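Ultraspiracle (Drosophila melanogaster, PDB 1HG4) acts as a nuclear hormone receptor transcription factor whose helical ligand-binding domain is here locked in an inactive conformation with a phospholipid in its pocket. Local coordinates at residues R192-K195 with S196-E199; M202-E205 with K206-C210; Q75-L78 with D79-V82; L230-L233 with P234-R237. All coordinates share one frame; numbering follows the deposited sequence.

Overall arrangement
Along the chain the order is contact 3, contact 1, contact 2 and contact 4, all inside the mostly helical ligand-binding domain. Contact 3 starts helix 78-100, and contact 1 starts helix 197-218; their centres lie about 9 Å apart and they touch through D80, which receives the amides of K195 and S196. Contact 2 sits further along helix 197-218, its centre about 16 Å from that of contact 1. Contact 4 lies on the next helix, 225-250, its centre about 17 Å from that of contact 2. Two helix starts are thus tied together on one side of the chain's centre, where both also meet the second subunit, whereas contacts 2 and 4 are internal turns of consecutive helices.

Contact 1: R192-K195 with S196-E199; sequences RGIK and SRAE
I194 and R197 meet through their aliphatic parts, CG2 of I194 lying 3.8 Å from CG of R197. The methyl is anti to the backbone N of I194, which turns it toward the beginning of the helix, where it also lies 3.7 Å from the backbone N of S196. R197 runs extended from CG to NE and folds back along the loop instead of following the helix. Its guanidinium passes over the carbonyl of I194, whose O stands 3.8 Å above the guanidinium plane near the rim, while NH2 comes within 4.0 Å of G193 N without a bond. NH1 bonds to the carbonyls of P189 and I191, and NH2 also has a hydrogen-bond partner in a residue adjoining 192-199; together these fix the group. S196 is buried at the N-cap position, but its hydroxyl makes no capping bond. Between K195 and R197 there is a weak hydrogen bond, R197 N to K195 O at 3.2 Å. G193, with phi 96°, adopts a conformation that calls for glycine and leads the chain toward the helix. This is a helix N-terminus reached by the loop that follows helix 175-186, in the layered helical fold of nuclear receptor ligand-binding domains.

Contact 2: M202-E205 with K206-C210; sequences MCRE and KVYAC
Successive helical bonds link M202 O to K206 N, C203 O to V207 N, R204 O to Y208 N and E205 O to A209 N, the last the straightest and 3.0 Å long. On one flank R204 and Y208 run side by side and point the same way. CG of R204 sits over the phenol ring, 4.1 Å from its centroid and 25° off the ring normal, a CH-pi contact; CD reaches on to within 3.6 Å of Y208 OH. A bend at chi3 (-77°) then turns the guanidinium from the extended chain, its plane 47° from the ring, and NH2 bonds to the carbonyl of I184. E205 touches the same ring more lightly, CG to CD2 of Y208 at 4.1 Å. Its carboxylate receives the backbone amides of A198 and E199 from the third subunit, at the first turn of that subunit's helix, where the helix end would favour negative charge; the nearby E201 carboxylate would oppose it. K206, extended, leads away from the turn, its CG 3.2 Å from M202 O. This i to i+4 arginine-tyrosine pairing along an alpha-helix occupies the middle of helix 197-218, which packs on helix 175-186 in the ligand-binding domain fold.

Contact 3: Q75-L78 with D79-V82; sequences QVPL and DDQV
Residues V76 to V82 form the N-terminal entry of helix 78-100, one of the helices of the nuclear receptor ligand-binding domain, with P77 at the N-cap position. The backbone bonds open the helix: P77 O accepts Q81 N at 3.1 Å and, weakly, D80 N, and L78 O accepts V82 N at 3.0 Å. One side-chain bond reinforces this start. Q81 is extended beyond CG and reaches back over the first turn, giving NE2 to the carbonyl O of V76 at 2.9 Å with an N-H...O angle of 167°. The apolar contacts centre on V76. CG2 of V76 presses to 3.4 Å from CG of Q81, and the same methyl lies 3.7 Å from CB of D80, whose side chain crosses that of V76 at about a right angle. The D80 side chain passes obliquely by the proline, OD2 3.2 Å from CG of P77. OD1 takes the amide of K195 and OD2 that of S196, two bonds that fix the carboxylate to the residues leading into helix 197-218. On the outer surface L78 N bonds to D212 of the second subunit, and L78 and Q81 pack on R216 of that subunit. At the Q81 amide, the V76 oxygen lies just 5° out of the amide plane, though the donor is tilted 25° from the plane of the V76 carbonyl.

Contact 4: L230-L233 with P234-R237; sequences LLRL and PALR
P234 meets the preceding turn through its ring: CD is 3.0 Å from L231 O and 3.4 Å from L230 O. With no N-H to offer, the proline nitrogen leaves the turn before it without a bond. L230 O instead accepts the amide of L233 at 3.0 Å. CB of the preceding L233 touches the same ring carbon, 3.3 Å from CD of P234. The i to i+4 bonds return at L236 N to R232 O and R237 N to L233 O, the latter at 2.9 Å, A235 N still lying 4.1 Å from L231 O. R232 bends forward toward the next turn; bends at chi2 (-59°) and chi3 (89°) bring NH1 to 3.6 Å from CB of A235. NH1 also bonds weakly to the carbonyl of E163 on helix 154-171, where the side chain packs on K167. Farther out, L230 and L233 rest on I184 of helix 175-186. L236, buried, packs against I185 of that helix and against I94 and A95 of helix 78-100; its side chain stays about 10 Å from the bound phospholipid. The whole is a proline kink within helix 225-250, the counterpart of the long helix that in RXR relatives forms much of the dimer interface.

Contact 1: R192-K195 with S196-E199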
loop_
_atom_site.group_PDB
_atom_site.type_symbol
_atom_site.label_atom_id
_atom_site.label_comp_id
_atom_site.label_asym_id
_atom_site.label_seq_id
_atom_site.Cartn_x
_atom_site.Cartn_y
_atom_site.Cartn_z
ATOM N N ARG A 192 -6.147 14.378 2.644
ATOM C CA ARG A 192 -5.519 15.108 1.557
ATOM C C ARG A 192 -4.210 15.724 2.027
ATOM O O ARG A 192 -4.127 16.249 3.132
ATOM C CB ARG A 192 -6.438 16.222 1.053
ATOM C CG ARG A 192 -5.781 17.076 -0.028
ATOM C CD ARG A 192 -6.522 18.375 -0.319
ATOM N NE ARG A 192 -5.760 19.191 -1.268
ATOM C CZ ARG A 192 -6.138 20.379 -1.737
ATOM N NH1 ARG A 192 -7.289 20.925 -1.354
ATOM N NH2 ARG A 192 -5.356 21.026 -2.593
ATOM N N GLY A 193 -3.191 15.653 1.180
ATOM C CA GLY A 193 -1.895 16.228 1.509
ATOM C C GLY A 193 -0.858 15.288 2.102
ATOM O O GLY A 193 0.334 15.597 2.121
ATOM N N ILE A 194 -1.304 14.144 2.596
ATOM C CA ILE A 194 -0.395 13.179 3.194
ATOM C C ILE A 194 0.617 12.587 2.206
ATOM O O ILE A 194 0.283 12.276 1.069
ATOM C CB ILE A 194 -1.192 12.044 3.867
ATOM C CG1 ILE A 194 -1.734 12.544 5.204
ATOM C CG2 ILE A 194 -0.316 10.813 4.069
ATOM C CD1 ILE A 194 -2.547 11.526 5.947
ATOM N N LYS A 195 1.852 12.429 2.664
ATOM C CA LYS A 195 2.922 11.884 1.846
ATOM C C LYS A 195 3.077 10.372 1.981
ATOM O O LYS A 195 3.084 9.646 0.986
ATOM C CB LYS A 195 4.244 12.555 2.220
ATOM C CG LYS A 195 4.908 13.313 1.092
ATOM C CD LYS A 195 3.995 14.371 0.499
ATOM C CE LYS A 195 4.667 15.048 -0.688
ATOM N NZ LYS A 195 3.740 15.921 -1.463
ATOM N N SER A 196 3.198 9.902 3.216
ATOM C CA SER A 196 3.389 8.481 3.478
ATOM C C SER A 196 2.120 7.649 3.688
ATOM O O SER A 196 1.965 7.005 4.716
ATOM C CB SER A 196 4.307 8.333 4.684
ATOM O OG SER A 196 5.417 9.208 4.552
ATOM N N ARG A 197 1.233 7.641 2.700
ATOM C CA ARG A 197 -0.009 6.880 2.789
ATOM C C ARG A 197 0.195 5.397 3.036
ATOM O O ARG A 197 -0.464 4.826 3.898
ATOM C CB ARG A 197 -0.840 7.044 1.514
ATOM C CG ARG A 197 -1.434 8.429 1.313
ATOM C CD ARG A 197 -2.356 8.456 0.091
ATOM N NE ARG A 197 -2.637 9.822 -0.354
ATOM C CZ ARG A 197 -3.439 10.685 0.272
ATOM N NH1 ARG A 197 -4.072 10.340 1.391
ATOM N NH2 ARG A 197 -3.598 11.908 -0.219
ATOM N N ALA A 198 1.100 4.772 2.282
ATOM C CA ALA A 198 1.361 3.338 2.426
ATOM C C ALA A 198 1.798 2.969 3.841
ATOM O O ALA A 198 1.219 2.086 4.471
ATOM C CB ALA A 198 2.418 2.889 1.412
ATOM N N GLU A 199 2.834 3.641 4.325
ATOM C CA GLU A 199 3.331 3.402 5.675
ATOM C C GLU A 199 2.225 3.546 6.720
ATOM O O GLU A 199 2.121 2.731 7.633
ATOM C CB GLU A 199 4.462 4.376 5.996
ATOM C CG GLU A 199 4.737 4.536 7.487
ATOM C CD GLU A 199 5.489 3.361 8.101
ATOM O OE1 GLU A 199 5.548 2.284 7.471
ATOM O OE2 GLU A 199 6.013 3.522 9.226
#

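Contact 2: M202-E205 with K206-C210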
loop_
_atom_site.group_PDB
_atom_site.type_symbol
_atom_site.label_atom_id
_atom_site.label_comp_id
_atom_site.label_asym_id
_atom_site.label_seq_id
_atom_site.Cartn_x
_atom_site.Cartn_y
_atom_site.Cartn_z
ATOM N N MET A 202 -0.383 0.765 6.625
ATOM C CA MET A 202 0.223 -0.446 7.143
ATOM C C MET A 202 0.069 -0.488 8.677
ATOM O O MET A 202 -0.365 -1.498 9.242
ATOM C CB MET A 202 1.691 -0.494 6.692
ATOM C CG MET A 202 2.184 -1.887 6.337
ATOM S SD MET A 202 0.980 -2.868 5.360
ATOM C CE MET A 202 0.269 -3.861 6.666
ATOM N N CYS A 203 0.421 0.602 9.349
ATOM C CA CYS A 203 0.249 0.681 10.794
ATOM C C CYS A 203 -1.221 0.362 11.122
ATOM O O CYS A 203 -1.508 -0.436 12.019
ATOM C CB CYS A 203 0.566 2.091 11.286
ATOM S SG CYS A 203 2.262 2.654 10.951
ATOM N N ARG A 204 -2.149 0.986 10.395
ATOM C CA ARG A 204 -3.565 0.743 10.648
ATOM C C ARG A 204 -3.897 -0.734 10.524
ATOM O O ARG A 204 -4.605 -1.293 11.363
ATOM C CB ARG A 204 -4.440 1.533 9.667
ATOM C CG ARG A 204 -5.898 1.088 9.660
ATOM C CD ARG A 204 -6.782 1.977 8.790
ATOM N NE ARG A 204 -7.092 3.248 9.440
ATOM C CZ ARG A 204 -7.960 4.147 8.972
ATOM N NH1 ARG A 204 -8.623 3.925 7.837
ATOM N NH2 ARG A 204 -8.166 5.271 9.653
ATOM N N GLU A 205 -3.384 -1.373 9.479
ATOM C CA GLU A 205 -3.659 -2.783 9.277
ATOM C C GLU A 205 -3.054 -3.654 10.367
ATOM O O GLU A 205 -3.614 -4.694 10.724
ATOM C CB GLU A 205 -3.204 -3.208 7.874
ATOM C CG GLU A 205 -4.129 -2.637 6.794
ATOM C CD GLU A 205 -3.722 -3.007 5.384
ATOM O OE1 GLU A 205 -3.029 -4.029 5.212
ATOM O OE2 GLU A 205 -4.114 -2.277 4.443
ATOM N N LYS A 206 -1.927 -3.236 10.921
ATOM C CA LYS A 206 -1.335 -4.011 12.010
ATOM C C LYS A 206 -2.222 -3.897 13.266
ATOM O O LYS A 206 -2.290 -4.816 14.086
ATOM C CB LYS A 206 0.088 -3.519 12.290
ATOM C CG LYS A 206 1.012 -3.728 11.107
ATOM C CD LYS A 206 2.444 -3.308 11.399
ATOM C CE LYS A 206 3.355 -3.622 10.214
ATOM N NZ LYS A 206 4.742 -3.102 10.423
ATOM N N VAL A 207 -2.903 -2.768 13.413
ATOM C CA VAL A 207 -3.796 -2.584 14.550
ATOM C C VAL A 207 -5.033 -3.468 14.338
ATOM O O VAL A 207 -5.579 -4.020 15.288
ATOM C CB VAL A 207 -4.222 -1.106 14.710
ATOM C CG1 VAL A 207 -5.245 -0.977 15.828
ATOM C CG2 VAL A 207 -2.994 -0.231 15.019
ATOM N N TYR A 208 -5.464 -3.607 13.086
ATOM C CA TYR A 208 -6.604 -4.452 12.742
ATOM C C TYR A 208 -6.285 -5.857 13.204
ATOM O O TYR A 208 -7.088 -6.513 13.864
ATOM C CB TYR A 208 -6.811 -4.488 11.230
ATOM C CG TYR A 208 -7.565 -3.312 10.643
ATOM C CD1 TYR A 208 -8.470 -2.576 11.400
ATOM C CD2 TYR A 208 -7.387 -2.952 9.311
ATOM C CE1 TYR A 208 -9.178 -1.506 10.844
ATOM C CE2 TYR A 208 -8.083 -1.887 8.743
ATOM C CZ TYR A 208 -8.980 -1.167 9.516
ATOM O OH TYR A 208 -9.668 -0.115 8.955
ATOM N N ALA A 209 -5.100 -6.314 12.812
ATOM C CA ALA A 209 -4.635 -7.631 13.184
ATOM C C ALA A 209 -4.640 -7.780 14.705
ATOM O O ALA A 209 -5.068 -8.814 15.216
ATOM C CB ALA A 209 -3.233 -7.864 12.631
ATOM N N CYS A 210 -4.172 -6.759 15.429
ATOM C CA CYS A 210 -4.148 -6.816 16.897
ATOM C C CYS A 210 -5.563 -6.888 17.459
ATOM O O CYS A 210 -5.851 -7.708 18.328
ATOM C CB CYS A 210 -3.432 -5.597 17.486
ATOM S SG CYS A 210 -1.631 -5.653 17.261
#

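Contact 3: Q75-L78 with D79-V82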
loop_
_atom_site.group_PDB
_atom_site.type_symbol
_atom_site.label_atom_id
_atom_site.label_comp_id
_atom_site.label_asym_id
_atom_site.label_seq_id
_atom_site.Cartn_x
_atom_site.Cartn_y
_atom_site.Cartn_z
ATOM N N GLN A 75 8.333 8.778 12.696
ATOM C CA GLN A 75 9.130 8.533 11.512
ATOM C C GLN A 75 8.582 9.174 10.254
ATOM O O GLN A 75 9.344 9.598 9.391
ATOM C CB GLN A 75 9.321 7.037 11.283
ATOM C CG GLN A 75 10.560 6.511 11.961
ATOM C CD GLN A 75 10.580 6.836 13.435
ATOM O OE1 GLN A 75 9.767 6.321 14.211
ATOM N NE2 GLN A 75 11.505 7.705 13.834
ATOM N N VAL A 76 7.271 9.247 10.127
ATOM C CA VAL A 76 6.733 9.854 8.932
ATOM C C VAL A 76 7.182 11.301 8.933
ATOM O O VAL A 76 7.532 11.851 9.975
ATOM C CB VAL A 76 5.204 9.761 8.892
ATOM C CG1 VAL A 76 4.791 8.329 9.143
ATOM C CG2 VAL A 76 4.582 10.697 9.901
ATOM N N PRO A 77 7.229 11.928 7.755
ATOM C CA PRO A 77 7.661 13.331 7.754
ATOM C C PRO A 77 6.768 14.211 8.637
ATOM O O PRO A 77 5.559 13.979 8.759
ATOM C CB PRO A 77 7.612 13.714 6.268
ATOM C CG PRO A 77 6.646 12.715 5.654
ATOM C CD PRO A 77 6.935 11.437 6.394
ATOM N N LEU A 78 7.386 15.206 9.266
ATOM C CA LEU A 78 6.698 16.138 10.157
ATOM C C LEU A 78 5.390 16.654 9.567
ATOM O O LEU A 78 4.365 16.706 10.239
ATOM C CB LEU A 78 7.610 17.324 10.455
ATOM C CG LEU A 78 7.963 17.551 11.920
ATOM C CD1 LEU A 78 8.914 18.747 12.047
ATOM C CD2 LEU A 78 6.680 17.775 12.718
ATOM N N ASP A 79 5.425 17.039 8.298
ATOM C CA ASP A 79 4.228 17.557 7.666
ATOM C C ASP A 79 3.097 16.547 7.747
ATOM O O ASP A 79 1.944 16.920 7.906
ATOM C CB ASP A 79 4.514 17.965 6.212
ATOM C CG ASP A 79 5.466 19.165 6.118
ATOM O OD1 ASP A 79 5.781 19.770 7.171
ATOM O OD2 ASP A 79 5.904 19.514 5.000
ATOM N N ASP A 80 3.424 15.266 7.660
ATOM C CA ASP A 80 2.395 14.241 7.737
ATOM C C ASP A 80 1.870 14.152 9.167
ATOM O O ASP A 80 0.664 14.031 9.380
ATOM C CB ASP A 80 2.942 12.863 7.320
ATOM C CG ASP A 80 2.939 12.645 5.813
ATOM O OD1 ASP A 80 2.221 13.385 5.104
ATOM O OD2 ASP A 80 3.643 11.716 5.343
ATOM N N GLN A 81 2.782 14.213 10.136
ATOM C CA GLN A 81 2.425 14.109 11.547
ATOM C C GLN A 81 1.422 15.178 11.942
ATOM O O GLN A 81 0.488 14.920 12.711
ATOM C CB GLN A 81 3.672 14.233 12.420
ATOM C CG GLN A 81 4.669 13.100 12.251
ATOM C CD GLN A 81 5.893 13.300 13.113
ATOM O OE1 GLN A 81 5.784 13.707 14.273
ATOM N NE2 GLN A 81 7.067 13.018 12.561
ATOM N N VAL A 82 1.618 16.373 11.406
ATOM C CA VAL A 82 0.745 17.500 11.693
ATOM C C VAL A 82 -0.644 17.248 11.137
ATOM O O VAL A 82 -1.636 17.518 11.807
ATOM C CB VAL A 82 1.328 18.819 11.090
ATOM C CG1 VAL A 82 0.268 19.912 11.059
ATOM C CG2 VAL A 82 2.531 19.267 11.907
#

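Contact 4: L230-L233 with P234-R237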
loop_
_atom_site.group_PDB
_atom_site.type_symbol
_atom_site.label_atom_id
_atom_site.label_comp_id
_atom_site.label_asym_id
_atom_site.label_seq_id
_atom_site.Cartn_x
_atom_site.Cartn_y
_atom_site.Cartn_z
ATOM N N LEU A 230 -16.045 -1.939 14.897
ATOM C CA LEU A 230 -15.672 -0.953 13.897
ATOM C C LEU A 230 -16.820 -0.043 13.516
ATOM O O LEU A 230 -16.594 1.094 13.094
ATOM C CB LEU A 230 -15.102 -1.646 12.659
ATOM C CG LEU A 230 -13.773 -2.363 12.925
ATOM C CD1 LEU A 230 -13.280 -3.024 11.653
ATOM C CD2 LEU A 230 -12.739 -1.371 13.438
ATOM N N LEU A 231 -18.049 -0.529 13.672
ATOM C CA LEU A 231 -19.231 0.274 13.359
ATOM C C LEU A 231 -19.320 1.555 14.202
ATOM O O LEU A 231 -19.975 2.518 13.808
ATOM C CB LEU A 231 -20.510 -0.538 13.567
ATOM C CG LEU A 231 -20.886 -1.568 12.505
ATOM C CD1 LEU A 231 -22.209 -2.220 12.900
ATOM C CD2 LEU A 231 -21.007 -0.890 11.142
ATOM N N ARG A 232 -18.681 1.570 15.367
ATOM C CA ARG A 232 -18.720 2.753 16.206
ATOM C C ARG A 232 -17.928 3.916 15.593
ATOM O O ARG A 232 -18.202 5.079 15.895
ATOM C CB ARG A 232 -18.167 2.435 17.596
ATOM C CG ARG A 232 -18.988 1.428 18.396
ATOM C CD ARG A 232 -20.421 1.918 18.600
ATOM N NE ARG A 232 -21.318 1.504 17.519
ATOM C CZ ARG A 232 -22.208 2.302 16.932
ATOM N NH1 ARG A 232 -22.329 3.564 17.313
ATOM N NH2 ARG A 232 -22.978 1.833 15.954
ATOM N N LEU A 233 -16.964 3.608 14.721
ATOM C CA LEU A 233 -16.133 4.647 14.104
ATOM C C LEU A 233 -16.901 5.697 13.306
ATOM O O LEU A 233 -16.642 6.895 13.444
ATOM C CB LEU A 233 -15.052 4.014 13.223
ATOM C CG LEU A 233 -13.986 3.238 13.998
ATOM C CD1 LEU A 233 -12.955 2.675 13.027
ATOM C CD2 LEU A 233 -13.326 4.149 15.023
ATOM N N PRO A 234 -17.841 5.267 12.450
ATOM C CA PRO A 234 -18.608 6.240 11.670
ATOM C C PRO A 234 -19.426 7.183 12.566
ATOM O O PRO A 234 -19.552 8.377 12.289
ATOM C CB PRO A 234 -19.486 5.358 10.790
ATOM C CG PRO A 234 -18.625 4.182 10.558
ATOM C CD PRO A 234 -18.082 3.909 11.946
ATOM N N ALA A 235 -19.979 6.645 13.639
ATOM C CA ALA A 235 -20.767 7.457 14.550
ATOM C C ALA A 235 -19.841 8.430 15.283
ATOM O O ALA A 235 -20.223 9.556 15.600
ATOM C CB ALA A 235 -21.509 6.564 15.543
ATOM N N LEU A 236 -18.612 7.994 15.539
ATOM C CA LEU A 236 -17.649 8.845 16.220
ATOM C C LEU A 236 -17.301 10.018 15.307
ATOM O O LEU A 236 -17.260 11.173 15.742
ATOM C CB LEU A 236 -16.381 8.061 16.561
ATOM C CG LEU A 236 -15.807 8.253 17.968
ATOM C CD1 LEU A 236 -14.440 7.571 18.046
ATOM C CD2 LEU A 236 -15.686 9.732 18.300
ATOM N N ARG A 237 -17.057 9.722 14.035
ATOM C CA ARG A 237 -16.713 10.767 13.071
ATOM C C ARG A 237 -17.833 11.786 12.891
ATOM O O ARG A 237 -17.594 12.989 12.876
ATOM C CB ARG A 237 -16.379 10.160 11.707
ATOM C CG ARG A 237 -15.916 11.210 10.710
ATOM C CD ARG A 237 -15.598 10.642 9.343
ATOM N NE ARG A 237 -15.238 11.713 8.412
ATOM C CZ ARG A 237 -15.043 11.549 7.106
ATOM N NH1 ARG A 237 -15.170 10.346 6.556
ATOM N NH2 ARG A 237 -14.724 12.590 6.347
#